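PDB 6IO1: aminotransferase, class III, which acts as a thermostable (S)-enantioselective omega-transaminase, transferring amino groups with the help of pyridoxal 5'-phosphate. Local coordinates for residues Arg82-Pro87 with His327-Ala332; Ile129-Tyr134 with Arg316-Gly321; Lys189-Glu194 with Glu383-Lys388; Ala406-Arg411 with Ala443-Asp448. All blocks are in the same frame, centred on the assembly; numbering follows the deposited sequence.

Interaction 1: residues Arg82-Pro87 with His327-Ala332; sequences RVAFVP and HPVACA
Val83 O lies 4.2 Å from Pro328 CB, just where the chain leaves helix 70-82 to run across the start of helix 328-344. Ala84 contributes most through its carbonyl oxygen, which faces three consecutive residues: His327 CE1 stands 3.1 Å from Ala84 O, while Val329 CG2 approaches the same oxygen to 3.4 Å. Pro328 CD comes from a third direction, 3.5 Å from Ala84 O. The imidazole nitrogen NE2 is also near but badly angled for this oxygen; it is hydrogen-bonded to Gly294 O of the second subunit. With CG anti to the backbone N (chi1 -176°), Phe85 sets CD1 3.6 Å from His327 CD2. The two rings meet obliquely, their planes 33° apart, and Tyr324 packs edge-to-face against the phenyl group. At Val86 the backbone N is 3.4 Å from Pro328 CG, and the same proline carbon lies 4.0 Å from Val86 CB. His327 is the N-cap of helix 328-344: its ND1 accepts two weak bonds, from Val329 N and Ala330 N. ND1 thus acts as an acceptor and NE2 as the donor to the other subunit, which is consistent with a neutral imidazole carrying its proton on NE2. Apolar packing and a close approach of His327 CE1 to Ala84 O join the two segments, while the polar ends of the histidine serve the helix start and the dimer interface.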
loop_
_atom_site.group_PDB
_atom_site.type_symbol
_atom_site.label_atom_id
_atom_site.label_comp_id
_atom_site.label_asym_id
_atom_site.label_seq_id
_atom_site.Cartn_x
_atom_site.Cartn_y
_atom_site.Cartn_z
ATOM N N ARG B 82 -13.455 14.634 13.549
ATOM C CA ARG B 82 -14.637 14.853 12.716
ATOM C C ARG B 82 -15.085 13.567 12.024
ATOM O O ARG B 82 -16.243 13.152 12.154
ATOM C CB ARG B 82 -14.354 15.949 11.690
ATOM C CG ARG B 82 -15.501 16.204 10.737
ATOM C CD ARG B 82 -15.247 17.437 9.895
ATOM N NE ARG B 82 -14.580 18.483 10.661
ATOM C CZ ARG B 82 -13.923 19.502 10.118
ATOM N NH1 ARG B 82 -13.839 19.611 8.801
ATOM N NH2 ARG B 82 -13.343 20.408 10.892
ATOM N N VAL B 83 -14.176 12.922 11.294
ATOM C CA VAL B 83 -14.366 11.588 10.733
ATOM C C VAL B 83 -13.003 11.086 10.265
ATOM O O VAL B 83 -12.289 11.771 9.525
ATOM C CB VAL B 83 -15.399 11.589 9.586
ATOM C CG1 VAL B 83 -14.973 12.512 8.438
ATOM C CG2 VAL B 83 -15.638 10.176 9.085
ATOM N N ALA B 84 -12.635 9.878 10.683
ATOM C CA ALA B 84 -11.295 9.380 10.398
ATOM C C ALA B 84 -11.219 8.646 9.069
ATOM O O ALA B 84 -10.231 8.790 8.340
ATOM C CB ALA B 84 -10.813 8.467 11.529
ATOM N N PHE B 85 -12.233 7.851 8.733
ATOM C CA PHE B 85 -12.202 7.082 7.497
ATOM C C PHE B 85 -13.535 7.209 6.782
ATOM O O PHE B 85 -14.580 6.845 7.329
ATOM C CB PHE B 85 -11.882 5.608 7.745
ATOM C CG PHE B 85 -11.760 4.807 6.481
ATOM C CD1 PHE B 85 -10.781 5.114 5.551
ATOM C CD2 PHE B 85 -12.633 3.767 6.208
ATOM C CE1 PHE B 85 -10.665 4.392 4.379
ATOM C CE2 PHE B 85 -12.522 3.039 5.035
ATOM C CZ PHE B 85 -11.535 3.354 4.120
ATOM N N VAL B 86 -13.482 7.725 5.560
ATOM C CA VAL B 86 -14.588 7.664 4.611
ATOM C C VAL B 86 -14.002 7.031 3.357
ATOM O O VAL B 86 -12.997 7.530 2.831
ATOM C CB VAL B 86 -15.182 9.049 4.319
ATOM C CG1 VAL B 86 -16.198 8.960 3.192
ATOM C CG2 VAL B 86 -15.819 9.631 5.565
ATOM N N PRO B 87 -14.568 5.943 2.850
ATOM C CA PRO B 87 -13.995 5.320 1.658
ATOM C C PRO B 87 -14.263 6.166 0.426
ATOM O O PRO B 87 -15.194 6.973 0.376
ATOM C CB PRO B 87 -14.716 3.966 1.565
ATOM C CG PRO B 87 -15.591 3.871 2.791
ATOM C CD PRO B 87 -15.790 5.259 3.298
ATOM N N HIS B 327 -7.751 8.448 1.987
ATOM C CA HIS B 327 -7.987 8.501 3.422
ATOM C C HIS B 327 -8.149 9.952 3.877
ATOM O O HIS B 327 -7.268 10.782 3.609
ATOM C CB HIS B 327 -6.831 7.834 4.168
ATOM C CG HIS B 327 -7.117 7.568 5.612
ATOM N ND1 HIS B 327 -6.952 8.525 6.589
ATOM C CD2 HIS B 327 -7.557 6.455 6.244
ATOM C CE1 HIS B 327 -7.278 8.012 7.761
ATOM N NE2 HIS B 327 -7.648 6.758 7.581
ATOM N N PRO B 328 -9.252 10.296 4.551
ATOM C CA PRO B 328 -9.494 11.711 4.892
ATOM C C PRO B 328 -8.404 12.339 5.744
ATOM O O PRO B 328 -8.041 13.500 5.514
ATOM C CB PRO B 328 -10.837 11.660 5.636
ATOM C CG PRO B 328 -11.500 10.420 5.131
ATOM C CD PRO B 328 -10.387 9.435 4.925
ATOM N N VAL B 329 -7.870 11.608 6.723
ATOM C CA VAL B 329 -6.815 12.162 7.564
ATOM C C VAL B 329 -5.560 12.416 6.741
ATOM O O VAL B 329 -4.920 13.471 6.863
ATOM C CB VAL B 329 -6.537 11.224 8.751
ATOM C CG1 VAL B 329 -5.497 11.829 9.683
ATOM C CG2 VAL B 329 -7.828 10.925 9.493
ATOM N N ALA B 330 -5.192 11.458 5.887
ATOM C CA ALA B 330 -4.027 11.631 5.028
ATOM C C ALA B 330 -4.199 12.830 4.107
ATOM O O ALA B 330 -3.270 13.623 3.930
ATOM C CB ALA B 330 -3.779 10.361 4.214
ATOM N N CYS B 331 -5.385 12.980 3.512
ATOM C CA CYS B 331 -5.622 14.092 2.595
ATOM C C CYS B 331 -5.607 15.437 3.319
ATOM O O CYS B 331 -5.093 16.425 2.786
ATOM C CB CYS B 331 -6.943 13.883 1.858
ATOM S SG CYS B 331 -6.939 12.452 0.752
ATOM N N ALA B 332 -6.183 15.503 4.523
ATOM C CA ALA B 332 -6.139 16.748 5.287
ATOM C C ALA B 332 -4.706 17.121 5.654
ATOM O O ALA B 332 -4.300 18.289 5.528
ATOM C CB ALA B 332 -7.002 16.624 6.543
#

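Interaction 2: residues Ile129-Tyr134 with Arg316-Gly321; sequences IKIARY and RVFMHG
The Tyr134 and Phe318 rings meet obliquely, planes 33° apart, with Tyr134 CD2 3.4 Å from Phe318 CE1. His320 CB lies over one face of Phe318, and Ile131 CG1 comes obliquely to 4.0 Å from Phe318 CZ. At the edge of the His320 imidazole, in its plane, Lys130 NZ donates to ND1 over 2.9 Å. A bend at chi3 (73°) turns CE and NZ back to the imidazole, while Lys130 CD, ahead of the bend, lies 3.5 Å from His320 ND1. The same NZ gives a bond to a water that links it to Met319 O, binds Ile157 O of the second subunit and forms a cation-pi contact with Phe174 of that subunit. Arg316 NH2 donates to Tyr134 OH at 2.7 Å, the hydroxyl tilted 26° from the guanidinium plane. A leucine in place of Tyr134 would probably leave Arg316 NH2 without this acceptor and open a gap beside Phe318. The contact ties helix 121-138, whose first turns belong to the cofactor pocket, to the loop before helix 328-344. Thr127 of helix 121-138 is hydrogen-bonded to His320 NE2; Gln116 of strand 112-118 touches Phe318 and His320, and Ile307 and Leu311 of helix 305-312 pack on Ile131 and Tyr134.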
loop_
_atom_site.group_PDB
_atom_site.type_symbol
_atom_site.label_atom_id
_atom_site.label_comp_id
_atom_site.label_asym_id
_atom_site.label_seq_id
_atom_site.Cartn_x
_atom_site.Cartn_y
_atom_site.Cartn_z
ATOM N N ILE B 129 0.129 1.434 -13.860
ATOM C CA ILE B 129 0.312 0.383 -14.859
ATOM C C ILE B 129 -1.034 -0.227 -15.237
ATOM O O ILE B 129 -1.350 -0.413 -16.423
ATOM C CB ILE B 129 1.290 -0.685 -14.334
ATOM C CG1 ILE B 129 2.707 -0.115 -14.249
ATOM C CG2 ILE B 129 1.257 -1.925 -15.216
ATOM C CD1 ILE B 129 3.674 -0.991 -13.484
ATOM N N LYS B 130 -1.852 -0.537 -14.227
ATOM C CA LYS B 130 -3.168 -1.106 -14.494
ATOM C C LYS B 130 -4.046 -0.129 -15.262
ATOM O O LYS B 130 -4.812 -0.535 -16.139
ATOM C CB LYS B 130 -3.836 -1.525 -13.183
ATOM C CG LYS B 130 -3.112 -2.653 -12.463
ATOM C CD LYS B 130 -3.832 -3.071 -11.191
ATOM C CE LYS B 130 -5.105 -3.840 -11.501
ATOM N NZ LYS B 130 -5.901 -4.117 -10.274
ATOM N N ILE B 131 -3.948 1.166 -14.949
ATOM C CA ILE B 131 -4.738 2.172 -15.654
ATOM C C ILE B 131 -4.322 2.256 -17.116
ATOM O O ILE B 131 -5.169 2.373 -18.004
ATOM C CB ILE B 131 -4.629 3.537 -14.950
ATOM C CG1 ILE B 131 -5.512 3.563 -13.703
ATOM C CG2 ILE B 131 -5.025 4.665 -15.891
ATOM C CD1 ILE B 131 -5.435 4.857 -12.929
ATOM N N ALA B 132 -3.017 2.210 -17.392
ATOM C CA ALA B 132 -2.560 2.253 -18.779
ATOM C C ALA B 132 -3.073 1.047 -19.562
ATOM O O ALA B 132 -3.605 1.182 -20.677
ATOM C CB ALA B 132 -1.033 2.319 -18.828
ATOM N N ARG B 133 -2.930 -0.149 -18.980
ATOM C CA ARG B 133 -3.395 -1.351 -19.666
ATOM C C ARG B 133 -4.909 -1.327 -19.860
ATOM O O ARG B 133 -5.410 -1.685 -20.933
ATOM C CB ARG B 133 -2.949 -2.595 -18.898
ATOM C CG ARG B 133 -1.444 -2.814 -18.966
ATOM C CD ARG B 133 -0.963 -3.891 -18.011
ATOM N NE ARG B 133 0.359 -4.381 -18.394
ATOM C CZ ARG B 133 1.121 -5.160 -17.634
ATOM N NH1 ARG B 133 0.703 -5.534 -16.433
ATOM N NH2 ARG B 133 2.309 -5.555 -18.071
ATOM N N TYR B 134 -5.652 -0.898 -18.837
ATOM C CA TYR B 134 -7.105 -0.796 -18.935
ATOM C C TYR B 134 -7.521 0.247 -19.965
ATOM O O TYR B 134 -8.533 0.082 -20.654
ATOM C CB TYR B 134 -7.677 -0.461 -17.558
ATOM C CG TYR B 134 -9.181 -0.361 -17.486
ATOM C CD1 TYR B 134 -9.993 -1.405 -17.908
ATOM C CD2 TYR B 134 -9.791 0.777 -16.977
ATOM C CE1 TYR B 134 -11.370 -1.314 -17.832
ATOM C CE2 TYR B 134 -11.164 0.878 -16.896
ATOM C CZ TYR B 134 -11.950 -0.169 -17.325
ATOM O OH TYR B 134 -13.320 -0.067 -17.246
ATOM N N ARG B 316 -19.612 0.864 -16.621
ATOM C CA ARG B 316 -19.249 -0.305 -15.835
ATOM C C ARG B 316 -18.475 0.164 -14.614
ATOM O O ARG B 316 -17.998 1.301 -14.559
ATOM C CB ARG B 316 -18.412 -1.294 -16.651
ATOM C CG ARG B 316 -17.013 -0.785 -16.952
ATOM C CD ARG B 316 -16.368 -1.540 -18.103
ATOM N NE ARG B 316 -16.053 -2.924 -17.755
ATOM C CZ ARG B 316 -15.072 -3.288 -16.935
ATOM N NH1 ARG B 316 -14.864 -4.573 -16.683
ATOM N NH2 ARG B 316 -14.298 -2.373 -16.365
ATOM N N VAL B 317 -18.360 -0.721 -13.632
ATOM C CA VAL B 317 -17.596 -0.414 -12.430
ATOM C C VAL B 317 -16.112 -0.552 -12.733
ATOM O O VAL B 317 -15.678 -1.519 -13.371
ATOM C CB VAL B 317 -18.017 -1.336 -11.271
ATOM C CG1 VAL B 317 -17.155 -1.079 -10.044
ATOM C CG2 VAL B 317 -19.489 -1.145 -10.945
ATOM N N PHE B 318 -15.326 0.422 -12.280
ATOM C CA PHE B 318 -13.874 0.353 -12.405
ATOM C C PHE B 318 -13.361 -0.575 -11.312
ATOM O O PHE B 318 -13.307 -0.194 -10.139
ATOM C CB PHE B 318 -13.268 1.750 -12.295
ATOM C CG PHE B 318 -11.772 1.781 -12.423
ATOM C CD1 PHE B 318 -11.139 1.142 -13.474
ATOM C CD2 PHE B 318 -11.000 2.465 -11.499
ATOM C CE1 PHE B 318 -9.762 1.174 -13.596
ATOM C CE2 PHE B 318 -9.622 2.501 -11.615
ATOM C CZ PHE B 318 -9.003 1.855 -12.665
ATOM N N MET B 319 -12.977 -1.791 -11.694
ATOM C CA MET B 319 -12.666 -2.847 -10.729
ATOM C C MET B 319 -11.206 -2.767 -10.277
ATOM O O MET B 319 -10.411 -3.686 -10.465
ATOM C CB MET B 319 -12.990 -4.213 -11.324
ATOM C CG MET B 319 -14.463 -4.413 -11.648
ATOM S SD MET B 319 -15.528 -4.308 -10.195
ATOM C CE MET B 319 -15.008 -5.759 -9.284
ATOM N N HIS B 320 -10.863 -1.637 -9.662
ATOM C CA HIS B 320 -9.539 -1.464 -9.085
ATOM C C HIS B 320 -9.617 -0.476 -7.933
ATOM O O HIS B 320 -10.323 0.532 -8.019
ATOM C CB HIS B 320 -8.530 -0.971 -10.128
ATOM C CG HIS B 320 -7.236 -0.500 -9.540
ATOM N ND1 HIS B 320 -6.175 -1.346 -9.306
ATOM C CD2 HIS B 320 -6.836 0.727 -9.131
ATOM C CE1 HIS B 320 -5.174 -0.660 -8.784
ATOM N NE2 HIS B 320 -5.550 0.601 -8.666
ATOM N N GLY B 321 -8.895 -0.775 -6.857
ATOM C CA GLY B 321 -8.810 0.145 -5.741
ATOM C C GLY B 321 -8.202 -0.447 -4.489
ATOM O O GLY B 321 -8.442 -1.612 -4.159
HETATM O O HOH W 1 -8.397 -5.379 -10.209
#

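Interaction 3: residues Lys189-Glu194 with Glu383-Lys388; sequences KYRFGE and EVVRDK
Arg191 and Glu383 form a salt bridge between two parts of the fold type I aminotransferase architecture: helix 189-192, just after edge strand 181-184 of the large-domain sheet, and the end of strand 379-384 in the C-terminal domain. The ionic grip is side-on, with two nitrogens on one oxygen. Arg191 NE donates to Glu383 OE2 over 2.9 Å at 145°, and Arg191 NH2 reaches the same OE2 over 3.0 Å. Guanidinium and carboxylate are nearly coplanar, 24° apart. The arginine chain, extended from CG to NE, carries the group there, and NH2 also donates to Lys391 O. The other glutamate oxygen, OE1, is held by Arg374 and by the hydroxyl of Tyr188, so the buried carboxylate is engaged at both oxygens and probably stays ionised. Replacing Arg191 by a leucine would probably leave Glu383 OE2 without its charged mate and weaken the tie between helix and strand.

Van der Waals contacts flank this pair. Tyr190 turns its ring edge to the carboxylate, CE2 3.5 Å from Glu383 OE2, with the two planes 77° apart. The same CE2 sits 3.8 Å above one face of the guanidinium, and Lys391 adds a cation-pi contact to the Tyr190 ring. Val385 CG1 meets the guanidinium edge, 3.5 Å from Arg191 NH2.

Water supplies the third kind of link. One molecule in the plane of the tyrosine ring lies 2.7 Å from Tyr190 OH and donates to Lys388 O over 3.1 Å.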
loop_
_atom_site.group_PDB
_atom_site.type_symbol
_atom_site.label_atom_id
_atom_site.label_comp_id
_atom_site.label_asym_id
_atom_site.label_seq_id
_atom_site.Cartn_x
_atom_site.Cartn_y
_atom_site.Cartn_z
ATOM N N LYS B 189 25.807 7.991 -17.237
ATOM C CA LYS B 189 26.949 8.389 -18.059
ATOM C C LYS B 189 28.281 7.957 -17.455
ATOM O O LYS B 189 29.216 7.623 -18.190
ATOM C CB LYS B 189 26.936 9.903 -18.271
ATOM C CG LYS B 189 27.784 10.369 -19.439
ATOM C CD LYS B 189 27.822 11.885 -19.514
ATOM C CE LYS B 189 28.465 12.351 -20.806
ATOM N NZ LYS B 189 28.956 13.754 -20.721
ATOM N N TYR B 190 28.392 7.977 -16.124
ATOM C CA TYR B 190 29.679 7.727 -15.476
ATOM C C TYR B 190 30.259 6.373 -15.870
ATOM O O TYR B 190 31.478 6.236 -16.030
ATOM C CB TYR B 190 29.525 7.821 -13.959
ATOM C CG TYR B 190 30.781 7.520 -13.175
ATOM C CD1 TYR B 190 31.901 8.335 -13.274
ATOM C CD2 TYR B 190 30.843 6.422 -12.326
ATOM C CE1 TYR B 190 33.048 8.064 -12.554
ATOM C CE2 TYR B 190 31.987 6.142 -11.603
ATOM C CZ TYR B 190 33.086 6.965 -11.721
ATOM O OH TYR B 190 34.226 6.687 -11.000
ATOM N N ARG B 191 29.406 5.361 -16.029
ATOM C CA ARG B 191 29.868 4.028 -16.386
ATOM C C ARG B 191 29.403 3.552 -17.753
ATOM O O ARG B 191 30.025 2.644 -18.312
ATOM C CB ARG B 191 29.416 3.011 -15.328
ATOM C CG ARG B 191 29.956 3.303 -13.940
ATOM C CD ARG B 191 29.694 2.159 -12.978
ATOM N NE ARG B 191 30.361 2.374 -11.698
ATOM C CZ ARG B 191 31.591 1.955 -11.418
ATOM N NH1 ARG B 191 32.284 1.276 -12.323
ATOM N NH2 ARG B 191 32.122 2.200 -10.228
ATOM N N PHE B 192 28.336 4.131 -18.307
ATOM C CA PHE B 192 27.790 3.671 -19.576
ATOM C C PHE B 192 27.947 4.681 -20.704
ATOM O O PHE B 192 27.635 4.349 -21.854
ATOM C CB PHE B 192 26.300 3.315 -19.423
ATOM C CG PHE B 192 26.014 2.269 -18.367
ATOM C CD1 PHE B 192 27.019 1.456 -17.866
ATOM C CD2 PHE B 192 24.728 2.104 -17.878
ATOM C CE1 PHE B 192 26.752 0.508 -16.896
ATOM C CE2 PHE B 192 24.453 1.154 -16.911
ATOM C CZ PHE B 192 25.468 0.356 -16.420
ATOM N N GLY B 193 28.411 5.894 -20.413
ATOM C CA GLY B 193 28.597 6.910 -21.431
ATOM C C GLY B 193 30.007 7.466 -21.462
ATOM O O GLY B 193 30.207 8.652 -21.738
ATOM N N GLU B 194 30.990 6.612 -21.175
ATOM C CA GLU B 194 32.380 7.047 -21.091
ATOM C C GLU B 194 32.864 7.620 -22.416
ATOM O O GLU B 194 32.627 7.045 -23.483
ATOM C CB GLU B 194 33.271 5.878 -20.673
ATOM C CG GLU B 194 33.358 5.661 -19.172
ATOM C CD GLU B 194 34.614 4.913 -18.770
ATOM O OE1 GLU B 194 34.867 3.828 -19.334
ATOM O OE2 GLU B 194 35.349 5.412 -17.893
ATOM N N GLU B 383 29.626 8.262 -4.988
ATOM C CA GLU B 383 29.951 6.913 -5.433
ATOM C C GLU B 383 31.386 6.588 -5.037
ATOM O O GLU B 383 32.319 7.300 -5.424
ATOM C CB GLU B 383 29.767 6.781 -6.944
ATOM C CG GLU B 383 30.175 5.424 -7.496
ATOM C CD GLU B 383 29.570 5.137 -8.856
ATOM O OE1 GLU B 383 28.665 5.887 -9.278
ATOM O OE2 GLU B 383 29.997 4.157 -9.502
ATOM N N VAL B 384 31.559 5.515 -4.271
ATOM C CA VAL B 384 32.855 5.127 -3.731
ATOM C C VAL B 384 33.435 4.010 -4.587
ATOM O O VAL B 384 32.734 3.050 -4.933
ATOM C CB VAL B 384 32.732 4.690 -2.261
ATOM C CG1 VAL B 384 34.033 4.073 -1.772
ATOM C CG2 VAL B 384 32.340 5.876 -1.392
ATOM N N VAL B 385 34.716 4.141 -4.936
ATOM C CA VAL B 385 35.434 3.167 -5.744
ATOM C C VAL B 385 36.780 2.909 -5.083
ATOM O O VAL B 385 37.293 3.734 -4.326
ATOM C CB VAL B 385 35.636 3.634 -7.203
ATOM C CG1 VAL B 385 34.301 3.723 -7.928
ATOM C CG2 VAL B 385 36.364 4.968 -7.238
ATOM N N ARG B 386 37.344 1.734 -5.361
ATOM C CA ARG B 386 38.667 1.426 -4.830
ATOM C C ARG B 386 39.727 2.334 -5.442
ATOM O O ARG B 386 40.679 2.736 -4.762
ATOM C CB ARG B 386 39.010 -0.043 -5.085
ATOM C CG ARG B 386 37.981 -1.027 -4.553
ATOM C CD ARG B 386 38.514 -2.451 -4.582
ATOM N NE ARG B 386 39.429 -2.736 -3.480
ATOM C CZ ARG B 386 40.079 -3.887 -3.327
ATOM N NH1 ARG B 386 39.923 -4.865 -4.209
ATOM N NH2 ARG B 386 40.887 -4.059 -2.290
ATOM N N ASP B 387 39.576 2.666 -6.722
ATOM C CA ASP B 387 40.555 3.455 -7.454
ATOM C C ASP B 387 39.833 4.282 -8.509
ATOM O O ASP B 387 38.948 3.770 -9.198
ATOM C CB ASP B 387 41.618 2.560 -8.099
ATOM C CG ASP B 387 42.625 3.343 -8.912
ATOM O OD1 ASP B 387 43.423 4.094 -8.312
ATOM O OD2 ASP B 387 42.625 3.199 -10.150
ATOM N N LYS B 388 40.200 5.562 -8.619
ATOM C CA LYS B 388 39.537 6.429 -9.589
ATOM C C LYS B 388 39.787 5.947 -11.010
ATOM O O LYS B 388 38.869 5.924 -11.840
ATOM C CB LYS B 388 40.047 7.862 -9.457
ATOM C CG LYS B 388 39.612 8.624 -8.235
ATOM C CD LYS B 388 40.433 9.896 -8.149
ATOM C CE LYS B 388 39.551 11.118 -8.068
ATOM N NZ LYS B 388 38.492 10.964 -7.035
HETATM O O HOH W 2 36.582 7.989 -11.289
#

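Interaction 4: residues Ala406-Arg411 with Ala443-Asp448; sequences AATRRR and AAALSD
Ala407 and Ala445 bring the two helices together, their CB atoms 4.1 Å apart. Beside them Thr408 CG2 presses on Ala445 CB at 3.4 Å, tighter than usual for two carbons. Small side chains thus let the segment axes pass within 8.5 Å, at 135° between their directions. At the exposed margin Arg411, its chain extended from CG to NE, lays one guanidinium face over Ala444 CB and meets Asp448 at its edge in a salt bridge. Arg411 NH2 donates to the syn lone pair of Asp448 OD1 over 3.0 Å; the modelled NE-OD2 separation is too short to be trusted. The planes of guanidinium and carboxylate stand 30° apart.

Further out, Thr408 is positioned by its hydroxyl: chi1 of 53° places OG1 between the backbone N and the carbonyl carbon, where Leu404 O and Glu405 O bond it, while CG2 points to the neighbouring helix. Thr408 also touches Ile413, Val415 and Cys417 of strand 413-418, and Arg409 reaches Phe90 O of the second subunit. Both helices lie against the same mixed sheet, helix 400-410 through Thr408 on strand 413-418 and helix 432-450 through Leu446 on Val384 of strand 379-384, and they meet each other along their flanks.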
loop_
_atom_site.group_PDB
_atom_site.type_symbol
_atom_site.label_atom_id
_atom_site.label_comp_id
_atom_site.label_asym_id
_atom_site.label_seq_id
_atom_site.Cartn_x
_atom_site.Cartn_y
_atom_site.Cartn_z
ATOM N N ALA B 406 27.760 2.267 9.965
ATOM C CA ALA B 406 28.208 2.382 11.348
ATOM C C ALA B 406 29.026 3.651 11.566
ATOM O O ALA B 406 28.887 4.313 12.599
ATOM C CB ALA B 406 29.017 1.146 11.743
ATOM N N ALA B 407 29.907 3.988 10.621
ATOM C CA ALA B 407 30.745 5.174 10.774
ATOM C C ALA B 407 29.914 6.453 10.756
ATOM O O ALA B 407 30.110 7.344 11.591
ATOM C CB ALA B 407 31.810 5.207 9.678
ATOM N N THR B 408 28.987 6.568 9.799
ATOM C CA THR B 408 28.134 7.750 9.729
ATOM C C THR B 408 27.271 7.873 10.974
ATOM O O THR B 408 27.136 8.965 11.540
ATOM C CB THR B 408 27.245 7.699 8.486
ATOM O OG1 THR B 408 26.545 6.449 8.454
ATOM C CG2 THR B 408 28.068 7.852 7.218
ATOM N N ARG B 409 26.671 6.776 11.436
ATOM C CA ARG B 409 25.807 6.854 12.648
ATOM C C ARG B 409 26.645 7.274 13.859
ATOM O O ARG B 409 26.189 8.116 14.643
ATOM C CB ARG B 409 25.064 5.533 12.851
ATOM C CG ARG B 409 24.023 5.284 11.773
ATOM C CD ARG B 409 23.370 3.922 11.808
ATOM N NE ARG B 409 22.409 3.825 10.725
ATOM C CZ ARG B 409 21.554 2.827 10.569
ATOM N NH1 ARG B 409 21.479 1.874 11.480
ATOM N NH2 ARG B 409 20.776 2.784 9.505
ATOM N N ARG B 410 27.876 6.774 13.947
ATOM C CA ARG B 410 28.755 7.141 15.086
ATOM C C ARG B 410 28.969 8.658 15.061
ATOM O O ARG B 410 28.992 9.268 16.148
ATOM C CB ARG B 410 30.090 6.395 14.985
ATOM C CG ARG B 410 30.077 5.012 15.619
ATOM C CD ARG B 410 29.101 4.062 14.953
ATOM N NE ARG B 410 28.961 2.813 15.689
ATOM C CZ ARG B 410 29.808 1.794 15.611
ATOM N NH1 ARG B 410 29.593 0.699 16.322
ATOM N NH2 ARG B 410 30.868 1.872 14.826
ATOM N N ARG B 411 29.075 9.242 13.863
ATOM C CA ARG B 411 29.363 10.697 13.731
ATOM C C ARG B 411 28.083 11.549 13.790
ATOM O O ARG B 411 28.163 12.736 13.432
ATOM C CB ARG B 411 30.276 10.957 12.530
ATOM C CG ARG B 411 31.751 10.884 12.898
ATOM C CD ARG B 411 32.709 10.781 11.738
ATOM N NE ARG B 411 34.021 10.340 12.182
ATOM C CZ ARG B 411 34.862 11.070 12.901
ATOM N NH1 ARG B 411 34.480 12.235 13.392
ATOM N NH2 ARG B 411 36.088 10.633 13.120
ATOM N N ALA B 443 32.266 13.398 5.273
ATOM C CA ALA B 443 33.700 13.349 4.991
ATOM C C ALA B 443 34.447 12.580 6.074
ATOM O O ALA B 443 35.306 11.738 5.781
ATOM C CB ALA B 443 34.254 14.766 4.858
ATOM N N ALA B 444 34.095 12.861 7.333
ATOM C CA ALA B 444 34.724 12.188 8.493
ATOM C C ALA B 444 34.421 10.685 8.451
ATOM O O ALA B 444 35.351 9.889 8.689
ATOM C CB ALA B 444 34.219 12.812 9.771
ATOM N N ALA B 445 33.177 10.317 8.120
ATOM C CA ALA B 445 32.774 8.891 8.058
ATOM C C ALA B 445 33.586 8.174 6.974
ATOM O O ALA B 445 34.071 7.057 7.237
ATOM C CB ALA B 445 31.293 8.797 7.786
ATOM N N LEU B 446 33.755 8.821 5.817
ATOM C CA LEU B 446 34.530 8.261 4.716
ATOM C C LEU B 446 35.989 8.087 5.114
ATOM O O LEU B 446 36.614 7.066 4.796
ATOM C CB LEU B 446 34.415 9.154 3.480
ATOM C CG LEU B 446 33.126 9.067 2.659
ATOM C CD1 LEU B 446 32.989 10.284 1.755
ATOM C CD2 LEU B 446 33.089 7.784 1.842
ATOM N N SER B 447 36.548 9.077 5.816
ATOM C CA SER B 447 37.920 8.960 6.303
ATOM C C SER B 447 38.059 7.821 7.306
ATOM O O SER B 447 39.061 7.100 7.304
ATOM C CB SER B 447 38.369 10.281 6.923
ATOM O OG SER B 447 38.497 11.289 5.936
ATOM N N ASP B 448 37.073 7.656 8.189
ATOM C CA ASP B 448 37.128 6.575 9.167
ATOM C C ASP B 448 37.200 5.221 8.478
ATOM O O ASP B 448 38.007 4.361 8.850
ATOM C CB ASP B 448 35.917 6.633 10.097
ATOM C CG ASP B 448 35.858 7.912 10.899
ATOM O OD1 ASP B 448 36.908 8.570 11.050
ATOM O OD2 ASP B 448 34.758 8.260 11.380
#

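Interactions 1 and 2 are on the dimer side and both touch the second subunit; interaction 2 is nested in the loop that interaction 1 closes. Their centres are 23 Å apart, and their nearest atoms about 10 Å. Interactions 3 and 4 belong to the C-terminal region, centres 22 Å apart, and they meet where Val384 CG2 packs 3.8 Å from Leu446 CD2. Interaction 3 also reaches back to the large domain, and its segments alternate along the chain with those of interactions 1 and 2, whose centres lie 47 and 42 Å away. The His320 side chain of interaction 2 is about 13 Å from the bound 4'-deoxy-4'-aminopyridoxal-5'-phosphate.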